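Local atomic coordinates of ABC transporter substrate-binding protein (Rhizobium radiobacter, PDB entry 6TFX), a protein that binds the mannityl-opine mannopinic acid in the periplasm and probably hands it to an ABC transporter for import. Residues V10-V15 and T25-T30; L252-I257 and V413-C418; T333-Q338 and Q363-A368; A368-M373 and V382-A387. All blocks are in the same frame, centred on the assembly; numbering follows the deposited sequence.

Contact 1: residues V10-V15 and T25-T30; sequences VASEDV and TTSDRT. With N72 ((2~{R})-2-[[(3~{R},4~{R},5~{S})-3,4,5,6-tetrakis(oxidanyl)-2-oxidanylidene-hexyl]amino]pentanedioic acid), chain C.
S12 and S27 meet through their CB methylenes, 3.5 Å from S12 CB to S27 CB, and V10 CG2 adds a looser van der Waals touch, 4.0 Å from S27 OG. Next to this packing, D28 OD1 comes 3.7 Å from V15 CA. No direct hydrogen bond joins the segments; polar contact runs through two waters instead. The first accepts from S27 OG at 2.7 Å and donates both to D14 O and to D28 OD1; the second links D14 O with T25 OG1. With OG anti to the backbone N (chi1 -174°), S27 reaches both the first water and Y201, while the D28 carboxylate also receives the backbone N of T16 and T17. Helix capping forms a third group: T25 OG1 accepts from D28 N at 3.2 Å, as an N-cap residue. Last, T26 N, in the first turn, donates to N72 OXT at 3.0 Å, whereas the R29 bonds to N72 OE1, from NE and NH2, are weak, and S143 holds NH1. The capped helix 26-35 thus presents its N-terminal turn to a ligand carboxylate, a common way of meeting an anion, here in the opine pocket of a solute-binding protein.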
# COMPACT_ATOMS: atom_id res chain seq x y z
N VAL A 10 1.79 -16.72 1.97
CA VAL A 10 2.14 -15.34 1.60
C VAL A 10 3.62 -15.08 1.67
O VAL A 10 4.35 -15.80 2.35
CB VAL A 10 1.34 -14.30 2.43
CG1 VAL A 10 -0.17 -14.61 2.40
CG2 VAL A 10 1.85 -14.22 3.87
N ALA A 11 4.06 -14.02 0.96
CA ALA A 11 5.46 -13.61 0.91
C ALA A 11 5.70 -12.64 2.07
O ALA A 11 5.75 -11.42 1.89
CB ALA A 11 5.78 -12.94 -0.41
N SER A 12 5.80 -13.20 3.25
CA SER A 12 6.06 -12.46 4.49
C SER A 12 6.69 -13.41 5.47
O SER A 12 6.45 -14.62 5.40
CB SER A 12 4.75 -11.92 5.08
OG SER A 12 5.01 -11.25 6.30
N GLU A 13 7.47 -12.87 6.40
CA GLU A 13 8.14 -13.66 7.42
C GLU A 13 7.38 -13.66 8.74
O GLU A 13 7.53 -14.62 9.50
CB GLU A 13 9.60 -13.20 7.62
CG GLU A 13 10.43 -13.35 6.34
CD GLU A 13 11.94 -13.21 6.46
OE1 GLU A 13 12.50 -13.75 7.44
OE2 GLU A 13 12.56 -12.56 5.58
N ASP A 14 6.54 -12.62 9.01
CA ASP A 14 5.81 -12.54 10.28
C ASP A 14 4.85 -11.35 10.27
O ASP A 14 4.84 -10.56 9.32
CB ASP A 14 6.81 -12.34 11.46
CG ASP A 14 6.36 -12.72 12.87
OD1 ASP A 14 5.24 -13.28 13.03
OD2 ASP A 14 7.13 -12.45 13.83
N VAL A 15 4.05 -11.24 11.33
CA VAL A 15 3.16 -10.12 11.62
C VAL A 15 4.05 -9.04 12.23
O VAL A 15 4.85 -9.37 13.10
CB VAL A 15 2.11 -10.52 12.71
CG1 VAL A 15 1.39 -9.30 13.30
CG2 VAL A 15 1.11 -11.53 12.19
N THR A 25 3.03 -2.95 5.55
CA THR A 25 3.44 -3.98 4.60
C THR A 25 2.19 -4.60 3.97
O THR A 25 1.11 -4.61 4.59
CB THR A 25 4.28 -5.06 5.28
OG1 THR A 25 3.44 -5.77 6.18
CG2 THR A 25 5.51 -4.48 6.03
N THR A 26 2.32 -5.16 2.76
CA THR A 26 1.15 -5.79 2.14
C THR A 26 0.56 -6.87 3.08
O THR A 26 -0.67 -6.95 3.22
CB THR A 26 1.54 -6.44 0.80
OG1 THR A 26 1.84 -5.39 -0.11
CG2 THR A 26 0.41 -7.28 0.21
N SER A 27 1.43 -7.68 3.71
CA SER A 27 0.92 -8.76 4.56
C SER A 27 0.11 -8.22 5.75
O SER A 27 -0.97 -8.73 6.03
CB SER A 27 2.05 -9.65 5.05
OG SER A 27 1.48 -10.74 5.76
N ASP A 28 0.62 -7.19 6.44
CA ASP A 28 -0.13 -6.64 7.58
C ASP A 28 -1.42 -5.98 7.08
O ASP A 28 -2.48 -6.17 7.69
CB ASP A 28 0.72 -5.64 8.36
CG ASP A 28 1.80 -6.22 9.27
OD1 ASP A 28 1.84 -7.48 9.46
OD2 ASP A 28 2.61 -5.43 9.81
N ARG A 29 -1.36 -5.25 5.93
CA ARG A 29 -2.58 -4.61 5.40
C ARG A 29 -3.63 -5.67 4.99
O ARG A 29 -4.84 -5.42 5.08
CB ARG A 29 -2.26 -3.74 4.18
CG ARG A 29 -1.43 -2.51 4.51
CD ARG A 29 -1.24 -1.75 3.22
NE ARG A 29 -0.37 -0.57 3.33
CZ ARG A 29 -0.77 0.67 3.59
NH1 ARG A 29 -2.05 0.91 3.90
NH2 ARG A 29 0.09 1.67 3.56
N THR A 30 -3.15 -6.82 4.47
CA THR A 30 -4.06 -7.90 4.04
C THR A 30 -4.81 -8.45 5.27
O THR A 30 -6.03 -8.53 5.26
CB THR A 30 -3.31 -9.01 3.32
OG1 THR A 30 -2.65 -8.47 2.18
CG2 THR A 30 -4.25 -10.15 2.86
OAB N72 C . 8.66 -6.47 -7.66
CAF N72 C . 8.21 -5.33 -6.91
CAG N72 C . 7.70 -5.59 -5.45
OAC N72 C . 7.42 -6.92 -5.19
CAH N72 C . 6.70 -4.51 -5.02
OAM N72 C . 6.10 -3.67 -5.93
CAI N72 C . 5.43 -4.55 -4.18
OAD N72 C . 4.77 -5.79 -4.33
CAJ N72 C . 5.65 -4.02 -2.79
OAE N72 C . 6.60 -3.21 -2.61
CAK N72 C . 4.76 -4.51 -1.61
N N72 C . 3.90 -3.45 -1.14
CA N72 C . 4.02 -2.91 0.16
C N72 C . 5.25 -3.22 0.96
O N72 C . 6.39 -2.63 1.10
CB N72 C . 3.58 -1.44 0.15
CG N72 C . 4.10 -0.49 1.23
CD N72 C . 3.14 0.66 1.53
OE1 N72 C . 1.88 0.54 1.40
OE2 N72 C . 3.62 1.74 1.94
OXT N72 C . 4.90 -4.25 1.59
O HOH W 1 2.11 -9.92 8.27
O HOH W 2 4.84 -7.50 8.41

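Contact 2: residues L252-I257 and V413-C418; sequences LLHINI and VNFSHC. With MG (magnesium ion), chain G.
The N256 amide and the H417 imidazole lie almost parallel, their planes 11° apart, but they meet obliquely, with N256 ND2 3.3 Å from H417 CD2. ND2 also nears H417 NE2, at an angle too poor for a bond; the polar partner of N256 OD1 is T258. One face of the H417 ring carries the carbonyl oxygen of N414, offset toward the rim. F415 has the V413 carbonyl carbon over one face and H254 CD2 at its edge, near the ring plane, while the H254 and F415 CB atoms touch at 3.8 Å.

Backbone contacts hold the two segments together. I257 N donates to S416 O at 3.1 Å and 169°, and I255 O receives a CA-H...O contact from S416 CA. A water links H254 ND1 to S416 N, 2.8 Å from ND1. Within 413-418, the N414 side chain holds C418 at two points: OD1 accepts from C418 N at 3.0 Å on an in-plane lone pair, and ND2 donates to C418 O at 3.0 Å in its own amide plane. From that braced backbone C418 SG, anti to its N (chi1 176°), reaches the ion modelled as magnesium at 2.2 Å; C453 SG completes the protein's share of the site.

E405 and D377 bind the two ring nitrogens of H417, which would probably favour a positively charged imidazolium. Magnesium generally prefers oxygen, so two cysteine sulfurs and so short a sulfur distance make the identity of the ion doubtful; a softer metal is a possibility.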
# COMPACT_ATOMS: atom_id res chain seq x y z
N LEU A 252 9.94 2.71 -7.36
CA LEU A 252 10.83 3.81 -7.73
C LEU A 252 12.10 3.68 -6.93
O LEU A 252 12.06 3.14 -5.81
CB LEU A 252 10.24 5.17 -7.34
CG LEU A 252 8.98 5.60 -8.10
CD1 LEU A 252 7.78 5.67 -7.15
CD2 LEU A 252 9.21 6.95 -8.75
N LEU A 253 13.20 4.27 -7.44
CA LEU A 253 14.43 4.45 -6.66
C LEU A 253 14.32 5.88 -6.15
O LEU A 253 14.42 6.83 -6.95
CB LEU A 253 15.68 4.36 -7.57
CG LEU A 253 15.96 2.99 -8.13
CD1 LEU A 253 16.99 3.08 -9.27
CD2 LEU A 253 16.48 2.07 -7.02
N HIS A 254 14.06 6.05 -4.82
CA HIS A 254 13.98 7.37 -4.20
C HIS A 254 15.40 7.69 -3.76
O HIS A 254 15.96 6.94 -2.96
CB HIS A 254 13.08 7.34 -2.97
CG HIS A 254 11.66 7.03 -3.33
ND1 HIS A 254 10.77 8.05 -3.67
CD2 HIS A 254 11.03 5.84 -3.42
CE1 HIS A 254 9.63 7.44 -3.98
NE2 HIS A 254 9.72 6.11 -3.83
N ILE A 255 15.97 8.76 -4.28
CA ILE A 255 17.39 9.09 -3.99
C ILE A 255 17.43 10.20 -2.95
O ILE A 255 16.84 11.26 -3.19
CB ILE A 255 18.12 9.56 -5.28
CG1 ILE A 255 18.09 8.45 -6.39
CG2 ILE A 255 19.57 10.00 -4.96
CD1 ILE A 255 18.47 9.10 -7.82
N ASN A 256 18.19 10.01 -1.86
CA ASN A 256 18.30 11.08 -0.86
C ASN A 256 19.19 12.15 -1.48
O ASN A 256 20.41 12.00 -1.52
CB ASN A 256 18.85 10.57 0.47
CG ASN A 256 18.86 11.63 1.52
OD1 ASN A 256 18.91 12.83 1.23
ND2 ASN A 256 18.82 11.23 2.77
N ILE A 257 18.55 13.25 -1.94
CA ILE A 257 19.25 14.34 -2.64
C ILE A 257 20.15 15.18 -1.73
O ILE A 257 20.86 16.05 -2.24
CB ILE A 257 18.25 15.22 -3.41
CG1 ILE A 257 17.34 16.00 -2.43
CG2 ILE A 257 17.43 14.34 -4.43
CD1 ILE A 257 16.45 17.06 -3.09
N VAL A 413 6.61 9.02 3.60
CA VAL A 413 7.52 8.16 2.82
C VAL A 413 8.35 9.00 1.82
O VAL A 413 8.72 8.48 0.75
CB VAL A 413 6.75 7.00 2.13
CG1 VAL A 413 6.41 5.90 3.14
CG2 VAL A 413 5.49 7.49 1.44
N ASN A 414 8.72 10.24 2.22
CA ASN A 414 9.54 11.08 1.34
C ASN A 414 10.99 10.74 1.66
O ASN A 414 11.67 11.45 2.42
CB ASN A 414 9.21 12.56 1.49
CG ASN A 414 10.05 13.47 0.61
OD1 ASN A 414 11.00 13.03 -0.08
ND2 ASN A 414 9.72 14.78 0.63
N PHE A 415 11.44 9.65 1.08
CA PHE A 415 12.82 9.16 1.28
C PHE A 415 13.84 9.98 0.53
O PHE A 415 15.02 9.94 0.89
CB PHE A 415 12.93 7.71 0.82
CG PHE A 415 12.01 6.80 1.59
CD1 PHE A 415 12.23 6.53 2.94
CD2 PHE A 415 10.92 6.20 0.96
CE1 PHE A 415 11.37 5.69 3.65
CE2 PHE A 415 10.08 5.34 1.67
CZ PHE A 415 10.29 5.12 3.01
N SER A 416 13.42 10.66 -0.54
CA SER A 416 14.36 11.45 -1.34
C SER A 416 14.66 12.80 -0.72
O SER A 416 15.61 13.46 -1.14
CB SER A 416 13.79 11.66 -2.75
OG SER A 416 12.61 12.44 -2.68
N HIS A 417 13.84 13.23 0.27
CA HIS A 417 13.97 14.55 0.89
C HIS A 417 13.65 15.66 -0.14
O HIS A 417 14.16 16.77 -0.08
CB HIS A 417 15.32 14.74 1.60
CG HIS A 417 15.48 13.80 2.76
ND1 HIS A 417 15.43 14.26 4.06
CD2 HIS A 417 15.71 12.47 2.77
CE1 HIS A 417 15.57 13.18 4.83
NE2 HIS A 417 15.77 12.09 4.10
N CYS A 418 12.74 15.31 -1.09
CA CYS A 418 12.29 16.21 -2.16
C CYS A 418 11.59 17.43 -1.52
O CYS A 418 10.86 17.29 -0.54
CB CYS A 418 11.33 15.43 -3.06
SG CYS A 418 10.56 16.42 -4.38
MG MG G . 12.47 16.39 -5.39
O HOH W 3 10.82 10.42 -2.15

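Contact 3: residues T333-Q338 and Q363-A368; sequences TMVASQ and QPVEHA. With N72 ((2~{R})-2-[[(3~{R},4~{R},5~{S})-3,4,5,6-tetrakis(oxidanyl)-2-oxidanylidene-hexyl]amino]pentanedioic acid), chain C.
S337 faces H367 at the edge of the imidazole, close to the ring plane, and S337 OG hydrogen-bonds H367 ND1 at 2.7 Å; either atom could hold the proton. Both side chains start anti to their backbone N (chi1 171° and -171°), which carries the hydroxyl and the ring toward one another. On the far side of the ring H367 NE2 donates to N72 OXT at 2.8 Å, so bonds at both nitrogens fix the rotation of the imidazole, with S337 as second shell to the ligand. L339 N is a further partner of S337 OG.

S337 ends the first, and H367 follows the second, of two parallel strands in a beta-alpha-beta unit, strand 330-337, helix 340-353 and strand 358-365. Four backbone bonds zip the strands, from Q363 N to M334 O (2.8 Å) through to Q338 N on V365 O (2.9 Å), and the short strand axes run 32° apart.

On the face turned to helix 367-374, V335 CG1 meets V365 CG2 at 3.6 Å, the two valines set at a slant. The Q338 chain, extended beyond CG, passes P364 obliquely, with Q338 CG 3.6 Å from P364 CB. E366 caps the helix that begins with H367: its OE2 accepts from A368 N at 2.9 Å, approached from above the carboxylate plane.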
# COMPACT_ATOMS: atom_id res chain seq x y z
N THR A 333 26.08 1.60 -1.27
CA THR A 333 25.43 0.50 -0.53
C THR A 333 23.99 0.94 -0.25
O THR A 333 23.77 2.02 0.30
CB THR A 333 26.17 0.19 0.76
OG1 THR A 333 27.45 -0.39 0.47
CG2 THR A 333 25.38 -0.75 1.68
N MET A 334 23.03 0.10 -0.61
CA MET A 334 21.62 0.33 -0.35
C MET A 334 21.13 -0.75 0.58
O MET A 334 21.48 -1.91 0.42
CB MET A 334 20.84 0.15 -1.64
CG MET A 334 20.74 1.36 -2.46
SD MET A 334 19.95 0.83 -4.00
CE MET A 334 18.29 0.56 -3.45
N VAL A 335 20.27 -0.38 1.53
CA VAL A 335 19.62 -1.34 2.40
C VAL A 335 18.43 -1.82 1.55
O VAL A 335 17.61 -1.01 1.09
CB VAL A 335 19.17 -0.70 3.73
CG1 VAL A 335 18.62 -1.77 4.66
CG2 VAL A 335 20.32 0.05 4.41
N ALA A 336 18.36 -3.12 1.30
CA ALA A 336 17.38 -3.69 0.39
C ALA A 336 16.47 -4.70 1.05
O ALA A 336 16.94 -5.59 1.75
CB ALA A 336 18.10 -4.33 -0.80
N SER A 337 15.16 -4.60 0.79
CA SER A 337 14.23 -5.57 1.36
C SER A 337 14.44 -7.00 0.82
O SER A 337 14.72 -7.18 -0.37
CB SER A 337 12.80 -5.16 1.05
OG SER A 337 11.90 -6.19 1.43
N GLN A 338 14.21 -8.00 1.70
CA GLN A 338 14.23 -9.42 1.36
C GLN A 338 12.85 -9.93 0.90
O GLN A 338 12.70 -11.13 0.65
CB GLN A 338 14.80 -10.28 2.49
CG GLN A 338 16.32 -10.16 2.57
CD GLN A 338 16.89 -10.99 3.68
OE1 GLN A 338 16.50 -10.86 4.83
NE2 GLN A 338 17.82 -11.87 3.34
N GLN A 363 22.49 -4.54 0.74
CA GLN A 363 22.57 -5.09 2.10
C GLN A 363 21.16 -5.60 2.42
O GLN A 363 20.26 -4.79 2.63
CB GLN A 363 23.08 -4.04 3.11
CG GLN A 363 23.03 -4.51 4.59
CD GLN A 363 23.86 -5.74 4.93
OE1 GLN A 363 24.96 -5.94 4.42
NE2 GLN A 363 23.35 -6.60 5.81
N PRO A 364 20.94 -6.94 2.35
CA PRO A 364 19.58 -7.49 2.52
C PRO A 364 19.07 -7.44 3.95
O PRO A 364 19.81 -7.73 4.91
CB PRO A 364 19.70 -8.94 2.03
CG PRO A 364 21.05 -9.05 1.38
CD PRO A 364 21.91 -8.02 2.07
N VAL A 365 17.82 -7.02 4.10
CA VAL A 365 17.19 -6.93 5.42
C VAL A 365 15.75 -7.47 5.32
O VAL A 365 15.06 -7.16 4.32
CB VAL A 365 17.24 -5.46 5.96
CG1 VAL A 365 16.45 -5.32 7.25
CG2 VAL A 365 18.67 -4.99 6.21
N GLU A 366 15.28 -8.24 6.34
CA GLU A 366 13.91 -8.74 6.38
C GLU A 366 12.97 -7.54 6.13
O GLU A 366 13.21 -6.43 6.65
CB GLU A 366 13.60 -9.42 7.72
CG GLU A 366 12.19 -9.98 7.80
CD GLU A 366 11.16 -8.98 8.29
OE1 GLU A 366 11.50 -8.15 9.16
OE2 GLU A 366 10.00 -9.04 7.81
N HIS A 367 11.92 -7.77 5.35
CA HIS A 367 11.02 -6.70 4.86
C HIS A 367 10.53 -5.73 5.95
O HIS A 367 10.64 -4.50 5.77
CB HIS A 367 9.84 -7.33 4.10
CG HIS A 367 8.97 -6.35 3.37
ND1 HIS A 367 9.48 -5.53 2.37
CD2 HIS A 367 7.63 -6.15 3.44
CE1 HIS A 367 8.45 -4.85 1.89
NE2 HIS A 367 7.32 -5.16 2.54
N ALA A 368 9.92 -6.24 7.05
CA ALA A 368 9.39 -5.33 8.07
C ALA A 368 10.50 -4.53 8.76
O ALA A 368 10.32 -3.32 9.02
CB ALA A 368 8.58 -6.10 9.09
OAB N72 C . 8.66 -6.47 -7.66
CAF N72 C . 8.21 -5.33 -6.91
CAG N72 C . 7.70 -5.59 -5.45
OAC N72 C . 7.42 -6.92 -5.19
CAH N72 C . 6.70 -4.51 -5.02
OAM N72 C . 6.10 -3.67 -5.93
CAI N72 C . 5.43 -4.55 -4.18
OAD N72 C . 4.77 -5.79 -4.33
CAJ N72 C . 5.65 -4.02 -2.79
OAE N72 C . 6.60 -3.21 -2.61
CAK N72 C . 4.76 -4.51 -1.61
N N72 C . 3.90 -3.45 -1.14
CA N72 C . 4.02 -2.91 0.16
C N72 C . 5.25 -3.22 0.96
O N72 C . 6.39 -2.63 1.10
CB N72 C . 3.58 -1.44 0.15
CG N72 C . 4.10 -0.49 1.23
CD N72 C . 3.14 0.66 1.53
OE1 N72 C . 1.88 0.54 1.40
OE2 N72 C . 3.62 1.74 1.94
OXT N72 C . 4.90 -4.25 1.59

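Contact 4: residues A368-M373 and V382-A387; sequences AAWHQM and VLYGAA. With N72 ((2~{R})-2-[[(3~{R},4~{R},5~{S})-3,4,5,6-tetrakis(oxidanyl)-2-oxidanylidene-hexyl]amino]pentanedioic acid), chain C.
An aromatic cluster of W370, H371 and Y384 borders the opine pocket where helix 367-374 packs on strand 381-386, with H371 and Y384 reaching the ligand. W370 swings its indole over to the strand, CG anti to the backbone N, and brings the rim of its six-membered ring to three residues. At the edge, near the ring plane, W370 CZ2 lies 3.2 Å from L383 O; V382 CG1 also touches CZ2, obliquely to the ring, and W370 CH2 comes 3.7 Å from Y384 CD1. The indole and phenol meet rim to rim, planes 25° apart, and neither covers the other's face.

H371 stands steeply to the phenol, planes at 80°, with H371 CE1 3.2 Å from Y384 OH. Over one face of the imidazole sits W370 CZ3, offset toward the rim. The polar ends converge on the ligand: H371 NE2 donates to N72 O at 2.8 Å, and Y384 OH donates to N72 OE2 at 2.6 Å, the carboxylate oxygen lying in the plane of the phenol. R375 bonds both H371 ND1 and Y384 OH, so one second-shell guanidinium positions two first-shell groups. A water accepts from L383 N at 2.9 Å and only weakly from W370 NE1, whose stronger partner is V335 O.

The helix and strand axes stay 10.9 Å apart and cross at -118°, a gap bridged by these large side chains. Strand 330-337 flanks W370, helix 340-353 covers L383, and strand 240-255 pairs with 381-386 by backbone bonds.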
# COMPACT_ATOMS: atom_id res chain seq x y z
N ALA A 368 9.92 -6.24 7.05
CA ALA A 368 9.39 -5.33 8.07
C ALA A 368 10.50 -4.53 8.76
O ALA A 368 10.32 -3.32 9.02
CB ALA A 368 8.58 -6.10 9.09
N ALA A 369 11.66 -5.17 9.01
CA ALA A 369 12.81 -4.49 9.61
C ALA A 369 13.34 -3.41 8.65
O ALA A 369 13.78 -2.35 9.09
CB ALA A 369 13.92 -5.49 9.91
N TRP A 370 13.35 -3.73 7.33
CA TRP A 370 13.79 -2.79 6.30
C TRP A 370 12.87 -1.55 6.32
O TRP A 370 13.38 -0.43 6.29
CB TRP A 370 13.75 -3.49 4.94
CG TRP A 370 13.92 -2.58 3.76
CD1 TRP A 370 15.09 -2.07 3.27
CD2 TRP A 370 12.88 -2.10 2.92
NE1 TRP A 370 14.83 -1.31 2.14
CE2 TRP A 370 13.48 -1.33 1.90
CE3 TRP A 370 11.48 -2.28 2.90
CZ2 TRP A 370 12.73 -0.72 0.87
CZ3 TRP A 370 10.75 -1.73 1.87
CH2 TRP A 370 11.37 -0.92 0.89
N HIS A 371 11.54 -1.75 6.42
CA HIS A 371 10.58 -0.64 6.51
C HIS A 371 10.94 0.28 7.68
O HIS A 371 10.79 1.49 7.57
CB HIS A 371 9.14 -1.17 6.71
CG HIS A 371 8.41 -1.35 5.43
ND1 HIS A 371 7.80 -0.29 4.79
CD2 HIS A 371 8.23 -2.47 4.68
CE1 HIS A 371 7.26 -0.78 3.68
NE2 HIS A 371 7.49 -2.09 3.57
N GLN A 372 11.38 -0.29 8.81
CA GLN A 372 11.76 0.53 9.97
C GLN A 372 13.08 1.27 9.68
O GLN A 372 13.20 2.44 10.00
CB GLN A 372 11.93 -0.39 11.19
CG GLN A 372 12.13 0.36 12.49
CD GLN A 372 12.28 -0.60 13.64
OE1 GLN A 372 13.39 -1.00 13.99
NE2 GLN A 372 11.17 -1.00 14.26
N MET A 373 14.06 0.57 9.07
CA MET A 373 15.37 1.17 8.77
C MET A 373 15.29 2.33 7.82
O MET A 373 15.87 3.37 8.08
CB MET A 373 16.34 0.13 8.22
CG MET A 373 16.78 -0.87 9.26
SD MET A 373 18.06 -1.95 8.55
CE MET A 373 19.42 -0.88 8.46
N VAL A 382 16.39 4.36 -1.78
CA VAL A 382 15.37 3.43 -1.29
C VAL A 382 14.55 2.93 -2.47
O VAL A 382 13.93 3.74 -3.16
CB VAL A 382 14.45 4.14 -0.24
CG1 VAL A 382 13.29 3.24 0.17
CG2 VAL A 382 15.25 4.58 1.01
N LEU A 383 14.54 1.61 -2.69
CA LEU A 383 13.71 1.02 -3.75
C LEU A 383 12.39 0.66 -3.02
O LEU A 383 12.35 -0.30 -2.24
CB LEU A 383 14.40 -0.23 -4.33
CG LEU A 383 13.52 -1.05 -5.30
CD1 LEU A 383 13.14 -0.22 -6.51
CD2 LEU A 383 14.22 -2.34 -5.69
N TYR A 384 11.33 1.43 -3.28
CA TYR A 384 10.05 1.27 -2.59
C TYR A 384 8.98 1.06 -3.66
O TYR A 384 9.00 1.71 -4.71
CB TYR A 384 9.74 2.58 -1.83
CG TYR A 384 8.76 2.41 -0.69
CD1 TYR A 384 9.21 2.04 0.59
CD2 TYR A 384 7.40 2.64 -0.87
CE1 TYR A 384 8.32 1.91 1.65
CE2 TYR A 384 6.49 2.49 0.18
CZ TYR A 384 6.96 2.09 1.43
OH TYR A 384 6.11 2.00 2.51
N GLY A 385 8.02 0.18 -3.38
CA GLY A 385 6.95 -0.08 -4.33
C GLY A 385 5.61 0.04 -3.64
O GLY A 385 5.37 -0.65 -2.64
N ALA A 386 4.73 0.91 -4.14
CA ALA A 386 3.43 1.09 -3.47
C ALA A 386 2.45 1.76 -4.39
O ALA A 386 2.84 2.37 -5.39
CB ALA A 386 3.61 1.98 -2.24
N ALA A 387 1.17 1.67 -4.01
CA ALA A 387 0.09 2.42 -4.64
C ALA A 387 -0.67 3.15 -3.53
O ALA A 387 -0.62 2.73 -2.36
CB ALA A 387 -0.87 1.50 -5.41
OAB N72 C . 8.66 -6.47 -7.66
CAF N72 C . 8.21 -5.33 -6.91
CAG N72 C . 7.70 -5.59 -5.45
OAC N72 C . 7.42 -6.92 -5.19
CAH N72 C . 6.70 -4.51 -5.02
OAM N72 C . 6.10 -3.67 -5.93
CAI N72 C . 5.43 -4.55 -4.18
OAD N72 C . 4.77 -5.79 -4.33
CAJ N72 C . 5.65 -4.02 -2.79
OAE N72 C . 6.60 -3.21 -2.61
CAK N72 C . 4.76 -4.51 -1.61
N N72 C . 3.90 -3.45 -1.14
CA N72 C . 4.02 -2.91 0.16
C N72 C . 5.25 -3.22 0.96
O N72 C . 6.39 -2.63 1.10
CB N72 C . 3.58 -1.44 0.15
CG N72 C . 4.10 -0.49 1.23
CD N72 C . 3.14 0.66 1.53
OE1 N72 C . 1.88 0.54 1.40
OE2 N72 C . 3.62 1.74 1.94
OXT N72 C . 4.90 -4.25 1.59
O HOH W 4 15.82 -0.26 -0.85

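How the contacts relate
From the N terminus, contact 1 comes first and closes a loop with nine residues between its segments, on the way from strand 5-10 to helix 26-35. Contact 2 then spans 155 residues, bringing the end of strand 240-255 to the loop before helix 422-430. Contacts 3 and 4 both fall within that span, one after the other, and share A368 on helix 367-374; nothing crosses. Contact 2 meets contact 4 through paired strands 240-255 and 381-386, and contact 3 meets contact 4 where W370 NE1 bonds V335 O. T25 of contact 1 packs on H367 and H371, so contacts 1, 3 and 4 approach the ligand together, whereas contact 2 lies at the C418-C453 metal site.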